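PDB 5DXI: trehalose-6-phosphate phosphatase from Candida albicans, which is a phosphatase of the HAD superfamily that holds a magnesium ion and a beryllium trifluoride ion in its active site. Local coordinates for residues A[18-21]-A[22-25]; A[52-55]-A[56-60]. All coordinates share one frame; numbering follows the deposited sequence.

Contact 1 (A[18-21]-A[22-25]); sequences KESQ and RRLF
Ser-20 and Arg-23 meet across the turn by which helix 10-19 gives way to strand 23-27. The arginine leaves its backbone with CG beside its own N (chi1 -48°) and then runs extended to NE, a course that carries the guanidinium back toward the helix end. Ser-20 OG lies at the edge of this flat group and in its plane, 3.0 Å from Arg-23 NE, while Ser-20 O is 3.2 Å from Arg-23 NH2. Serine suits this first non-helical position: its short hydroxyl side chain lets OG turn back to a hydrogen bond with Tyr-17 O and still sit beside the Arg-23 edge. Tyr-17 also makes a cation-pi contact with Arg-23, whose NH1 makes a salt bridge with Asp-59 and a hydrogen bond to Asn-62.

Gln-21 and Arg-22 run side by side instead, pointing the same way with their amide and guanidinium planes 62° apart; Gln-21 CB is 3.9 Å from Arg-22 NH1. A bend at chi3 turns the Arg-22 chain, whose NE bonds to Leu-224 O. The two arginines thus part company, one partly exposed beside glutamine, the other buried among oxygen atoms and an aromatic ring, surroundings that would be expected to stabilise its positive charge at the start of the strand.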
ATOM      1  N   LYS A  18      -1.384  -5.278 -22.346  1.00 43.76           N
ATOM      2  CA  LYS A  18      -2.250  -5.540 -23.484  1.00 46.81           C
ATOM      3  C   LYS A  18      -2.276  -7.026 -23.877  1.00 49.74           C
ATOM      4  O   LYS A  18      -3.242  -7.499 -24.474  1.00 50.61           O
ATOM      5  CB  LYS A  18      -1.847  -4.634 -24.656  1.00 45.68           C
ATOM      6  CG  LYS A  18      -2.022  -3.169 -24.262  1.00 50.16           C
ATOM      7  CD  LYS A  18      -1.664  -2.166 -25.349  1.00 54.50           C
ATOM      8  CE  LYS A  18      -2.870  -1.257 -25.689  1.00 61.73           C
ATOM      9  NZ  LYS A  18      -3.657  -0.771 -24.496  1.00 58.79           N
ATOM     10  N   GLU A  19      -1.230  -7.768 -23.524  1.00 46.95           N
ATOM     11  CA  GLU A  19      -1.201  -9.199 -23.794  1.00 48.18           C
ATOM     12  C   GLU A  19      -2.068 -10.000 -22.815  1.00 49.58           C
ATOM     13  O   GLU A  19      -2.621 -11.042 -23.176  1.00 52.18           O
ATOM     14  CB  GLU A  19       0.238  -9.723 -23.756  1.00 50.96           C
ATOM     15  CG  GLU A  19       0.568 -10.700 -24.874  1.00 56.69           C
ATOM     16  CD  GLU A  19       0.750 -10.016 -26.218  1.00 62.05           C
ATOM     17  OE1 GLU A  19       0.793  -8.766 -26.261  1.00 65.46           O
ATOM     18  OE2 GLU A  19       0.844 -10.732 -27.235  1.00 66.19           O
ATOM     19  N   SER A  20      -2.165  -9.517 -21.579  1.00 47.26           N
ATOM     20  CA  SER A  20      -2.790 -10.261 -20.483  1.00 49.14           C
ATOM     21  C   SER A  20      -4.327 -10.226 -20.454  1.00 47.70           C
ATOM     22  O   SER A  20      -4.953  -9.308 -20.983  1.00 49.06           O
ATOM     23  CB  SER A  20      -2.258  -9.735 -19.159  1.00 44.52           C
ATOM     24  OG  SER A  20      -2.630  -8.373 -18.999  1.00 43.19           O
ATOM     25  N   GLN A  21      -4.914 -11.229 -19.805  1.00 48.29           N
ATOM     26  CA  GLN A  21      -6.369 -11.380 -19.731  1.00 49.38           C
ATOM     27  C   GLN A  21      -6.939 -11.075 -18.345  1.00 49.11           C
ATOM     28  O   GLN A  21      -8.071 -10.603 -18.230  1.00 48.04           O
ATOM     29  CB  GLN A  21      -6.788 -12.796 -20.122  1.00 52.66           C
ATOM     30  CG  GLN A  21      -6.529 -13.190 -21.556  1.00 57.64           C
ATOM     31  CD  GLN A  21      -7.046 -14.588 -21.845  1.00 67.70           C
ATOM     32  OE1 GLN A  21      -8.236 -14.867 -21.673  1.00 69.19           O
ATOM     33  NE2 GLN A  21      -6.157 -15.479 -22.281  1.00 71.17           N
ATOM     34  N   ARG A  22      -6.166 -11.355 -17.297  1.00 45.97           N
ATOM     35  CA  ARG A  22      -6.655 -11.206 -15.923  1.00 45.20           C
ATOM     36  C   ARG A  22      -5.726 -10.299 -15.128  1.00 41.24           C
ATOM     37  O   ARG A  22      -4.739 -10.737 -14.536  1.00 39.41           O
ATOM     38  CB  ARG A  22      -6.789 -12.575 -15.255  1.00 42.20           C
ATOM     39  CG  ARG A  22      -7.809 -13.471 -15.947  1.00 44.67           C
ATOM     40  CD  ARG A  22      -7.719 -14.904 -15.473  1.00 49.69           C
ATOM     41  NE  ARG A  22      -6.416 -15.497 -15.775  1.00 49.85           N
ATOM     42  CZ  ARG A  22      -6.092 -16.035 -16.948  1.00 50.92           C
ATOM     43  NH1 ARG A  22      -6.973 -16.054 -17.941  1.00 53.09           N
ATOM     44  NH2 ARG A  22      -4.884 -16.546 -17.130  1.00 47.59           N
ATOM     45  N   ARG A  23      -6.076  -9.024 -15.103  1.00 38.96           N
ATOM     46  CA  ARG A  23      -5.182  -8.024 -14.575  1.00 37.18           C
ATOM     47  C   ARG A  23      -5.570  -7.638 -13.158  1.00 37.60           C
ATOM     48  O   ARG A  23      -6.751  -7.438 -12.862  1.00 40.95           O
ATOM     49  CB  ARG A  23      -5.214  -6.823 -15.502  1.00 37.58           C
ATOM     50  CG  ARG A  23      -5.057  -7.261 -16.964  1.00 41.75           C
ATOM     51  CD  ARG A  23      -4.747  -6.091 -17.831  1.00 45.16           C
ATOM     52  NE  ARG A  23      -4.798  -6.366 -19.267  1.00 48.92           N
ATOM     53  CZ  ARG A  23      -5.753  -5.928 -20.082  1.00 45.31           C
ATOM     54  NH1 ARG A  23      -6.767  -5.218 -19.601  1.00 41.58           N
ATOM     55  NH2 ARG A  23      -5.701  -6.221 -21.377  1.00 44.35           N
ATOM     56  N   LEU A  24      -4.577  -7.511 -12.289  1.00 33.03           N
ATOM     57  CA  LEU A  24      -4.816  -7.096 -10.909  1.00 32.49           C
ATOM     58  C   LEU A  24      -3.917  -5.923 -10.544  1.00 33.55           C
ATOM     59  O   LEU A  24      -2.674  -6.042 -10.513  1.00 31.56           O
ATOM     60  CB  LEU A  24      -4.581  -8.260  -9.946  1.00 31.45           C
ATOM     61  CG  LEU A  24      -4.734  -8.009  -8.447  1.00 31.94           C
ATOM     62  CD1 LEU A  24      -6.168  -7.621  -8.080  1.00 30.27           C
ATOM     63  CD2 LEU A  24      -4.294  -9.247  -7.671  1.00 28.28           C
ATOM     64  N   PHE A  25      -4.549  -4.789 -10.272  1.00 30.86           N
ATOM     65  CA  PHE A  25      -3.857  -3.587  -9.839  1.00 28.30           C
ATOM     66  C   PHE A  25      -3.931  -3.440  -8.322  1.00 32.26           C
ATOM     67  O   PHE A  25      -5.024  -3.505  -7.730  1.00 33.17           O
ATOM     68  CB  PHE A  25      -4.462  -2.348 -10.521  1.00 30.58           C
ATOM     69  CG  PHE A  25      -4.279  -2.331 -12.017  1.00 34.08           C
ATOM     70  CD1 PHE A  25      -3.135  -1.786 -12.583  1.00 32.89           C
ATOM     71  CD2 PHE A  25      -5.233  -2.896 -12.856  1.00 34.71           C
ATOM     72  CE1 PHE A  25      -2.958  -1.782 -13.962  1.00 34.25           C
ATOM     73  CE2 PHE A  25      -5.060  -2.899 -14.235  1.00 36.09           C
ATOM     74  CZ  PHE A  25      -3.921  -2.335 -14.789  1.00 35.53           C
TER

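Contact 2 (A[52-55]-A[56-60])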
ATOM      1  N   ILE A  52      -8.431   7.812 -14.886  1.00 38.79           N
ATOM      2  CA  ILE A  52      -7.672   6.579 -14.998  1.00 32.20           C
ATOM      3  C   ILE A  52      -8.432   5.417 -14.369  1.00 33.97           C
ATOM      4  O   ILE A  52      -8.634   4.377 -15.003  1.00 39.70           O
ATOM      5  CB  ILE A  52      -6.294   6.733 -14.322  1.00 33.63           C
ATOM      6  CG1 ILE A  52      -5.413   7.663 -15.159  1.00 33.87           C
ATOM      7  CG2 ILE A  52      -5.629   5.367 -14.138  1.00 33.81           C
ATOM      8  CD1 ILE A  52      -4.125   8.115 -14.460  1.00 36.83           C
ATOM      9  N   LEU A  53      -8.918   5.621 -13.150  1.00 37.88           N
ATOM     10  CA  LEU A  53      -9.612   4.560 -12.436  1.00 34.50           C
ATOM     11  C   LEU A  53     -10.895   4.165 -13.152  1.00 37.14           C
ATOM     12  O   LEU A  53     -11.216   2.978 -13.242  1.00 41.01           O
ATOM     13  CB  LEU A  53      -9.897   4.978 -10.989  1.00 35.94           C
ATOM     14  CG  LEU A  53      -8.672   5.200 -10.092  1.00 37.06           C
ATOM     15  CD1 LEU A  53      -9.088   5.673  -8.701  1.00 38.00           C
ATOM     16  CD2 LEU A  53      -7.785   3.935 -10.000  1.00 31.93           C
ATOM     17  N   ASP A  54     -11.638   5.149 -13.654  1.00 40.40           N
ATOM     18  CA  ASP A  54     -12.867   4.843 -14.392  1.00 41.52           C
ATOM     19  C   ASP A  54     -12.579   3.993 -15.627  1.00 40.23           C
ATOM     20  O   ASP A  54     -13.181   2.936 -15.820  1.00 40.60           O
ATOM     21  CB  ASP A  54     -13.601   6.127 -14.796  1.00 45.44           C
ATOM     22  CG  ASP A  54     -14.972   5.851 -15.397  1.00 51.75           C
ATOM     23  OD1 ASP A  54     -15.638   4.886 -14.950  1.00 52.20           O
ATOM     24  OD2 ASP A  54     -15.384   6.598 -16.311  1.00 58.30           O
ATOM     25  N   VAL A  55     -11.629   4.433 -16.445  1.00 42.99           N
ATOM     26  CA  VAL A  55     -11.308   3.702 -17.668  1.00 41.67           C
ATOM     27  C   VAL A  55     -10.757   2.318 -17.356  1.00 41.45           C
ATOM     28  O   VAL A  55     -11.159   1.318 -17.965  1.00 42.53           O
ATOM     29  CB  VAL A  55     -10.281   4.450 -18.535  1.00 41.16           C
ATOM     30  CG1 VAL A  55      -9.911   3.608 -19.752  1.00 44.38           C
ATOM     31  CG2 VAL A  55     -10.828   5.797 -18.960  1.00 44.87           C
ATOM     32  N   LEU A  56      -9.842   2.251 -16.398  1.00 40.17           N
ATOM     33  CA  LEU A  56      -9.255   0.962 -16.051  1.00 40.52           C
ATOM     34  C   LEU A  56     -10.292   0.014 -15.451  1.00 38.79           C
ATOM     35  O   LEU A  56     -10.356  -1.158 -15.829  1.00 40.46           O
ATOM     36  CB  LEU A  56      -8.081   1.157 -15.093  1.00 40.62           C
ATOM     37  CG  LEU A  56      -6.833   1.792 -15.715  1.00 36.85           C
ATOM     38  CD1 LEU A  56      -5.697   1.789 -14.710  1.00 38.73           C
ATOM     39  CD2 LEU A  56      -6.422   1.098 -16.999  1.00 37.99           C
ATOM     40  N   SER A  57     -11.135   0.518 -14.548  1.00 40.49           N
ATOM     41  CA  SER A  57     -12.115  -0.346 -13.895  1.00 42.18           C
ATOM     42  C   SER A  57     -13.226  -0.777 -14.854  1.00 42.82           C
ATOM     43  O   SER A  57     -13.920  -1.766 -14.597  1.00 43.49           O
ATOM     44  CB  SER A  57     -12.742   0.340 -12.674  1.00 43.94           C
ATOM     45  OG  SER A  57     -13.499   1.483 -13.044  1.00 41.45           O
ATOM     46  N   SER A  58     -13.377  -0.064 -15.965  1.00 42.76           N
ATOM     47  CA  SER A  58     -14.457  -0.365 -16.911  1.00 44.12           C
ATOM     48  C   SER A  58     -14.180  -1.615 -17.723  1.00 49.63           C
ATOM     49  O   SER A  58     -15.106  -2.285 -18.195  1.00 49.63           O
ATOM     50  CB  SER A  58     -14.676   0.816 -17.848  1.00 46.23           C
ATOM     51  OG  SER A  58     -15.161   1.935 -17.123  1.00 48.73           O
ATOM     52  N   ASP A  59     -12.897  -1.935 -17.858  1.00 47.41           N
ATOM     53  CA  ASP A  59     -12.461  -3.150 -18.530  1.00 47.50           C
ATOM     54  C   ASP A  59     -12.664  -4.330 -17.585  1.00 49.07           C
ATOM     55  O   ASP A  59     -12.070  -4.384 -16.509  1.00 47.56           O
ATOM     56  CB  ASP A  59     -10.994  -3.017 -18.963  1.00 45.95           C
ATOM     57  CG  ASP A  59     -10.542  -4.131 -19.897  1.00 47.52           C
ATOM     58  OD1 ASP A  59     -11.120  -5.241 -19.876  1.00 49.74           O
ATOM     59  OD2 ASP A  59      -9.583  -3.887 -20.657  1.00 49.12           O
ATOM     60  N   PRO A  60     -13.538  -5.268 -17.969  1.00 51.81           N
ATOM     61  CA  PRO A  60     -13.816  -6.413 -17.096  1.00 53.13           C
ATOM     62  C   PRO A  60     -12.590  -7.327 -16.911  1.00 49.28           C
ATOM     63  O   PRO A  60     -12.612  -8.188 -16.027  1.00 49.39           O
ATOM     64  CB  PRO A  60     -14.957  -7.141 -17.818  1.00 52.85           C
ATOM     65  CG  PRO A  60     -14.817  -6.735 -19.249  1.00 54.61           C
ATOM     66  CD  PRO A  60     -14.318  -5.318 -19.218  1.00 52.41           C
TER
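Ser-57 turns OG in between its own N and carbonyl carbon (chi1 65°), which swings the hydroxyl back to Leu-53 O, whereas Ser-58 places OG beside its N alone (chi1 -66°) and reaches Asp-54 O. Both hydroxyls donate, one turn back along helix 47-58. Ser-57 OG lies 2.7 Å from Leu-53 O, an oxygen that also accepts the helical bond from Ser-57 N at 2.8 Å. These two donors approach from opposite faces of the carbonyl plane, so one oxygen accommodates both.

Ser-58 OG sits above the carbonyl plane, 2.6 Å from Asp-54 O. Ser-58 N makes two weak bonds, to Asp-54 O and, at 3.3 Å, to Val-55 O, as the last turn of the helix loosens. Serine suits this place because its short side chain can give a carbonyl a second donor where the backbone bonds of the last turn become weak.

On the buried side the packing is apolar. Leu-56 lies alongside Ile-52, with Leu-56 CD1 3.6 Å from Ile-52 CG2. Leu-56 N makes a nearly straight bond to Ile-52 O (166° at the hydrogen). Branched hydrocarbons fit here because Ile-52 also meets Leu-291 and Leu-294 of helix 287-298, and Leu-56 meets Ile-64 of strand 62-67. The result is an amphipathic C-terminal helical turn with serine hydroxyls bonded back to the main chain, on the helix of the beta-alpha-beta unit made by strand 23-27, helix 47-58 and strand 62-67 in the HAD core.

How the contacts relate
Contacts 1 and 2 follow each other along the chain, with centres about 12 Å apart, and a salt bridge joins them directly: Arg-23 NH1 lies 3.3 Å from Asp-59 OD2. Asn-62 adds a second tie, since its OD1 accepts from Arg-23 NH1 and its ND2 donates to Leu-56 O. The start of strand 23-27 is thereby fastened to the end of helix 47-58 and the beginning of the neighbouring parallel strand 62-67. The magnesium ligands Asp-28 and Asp-30 follow the other end of strand 23-27. None of the residues of either contact is among those lining the beryllium trifluoride pocket; in contact 2, the Leu-53 side chain is about 12 Å from that ion.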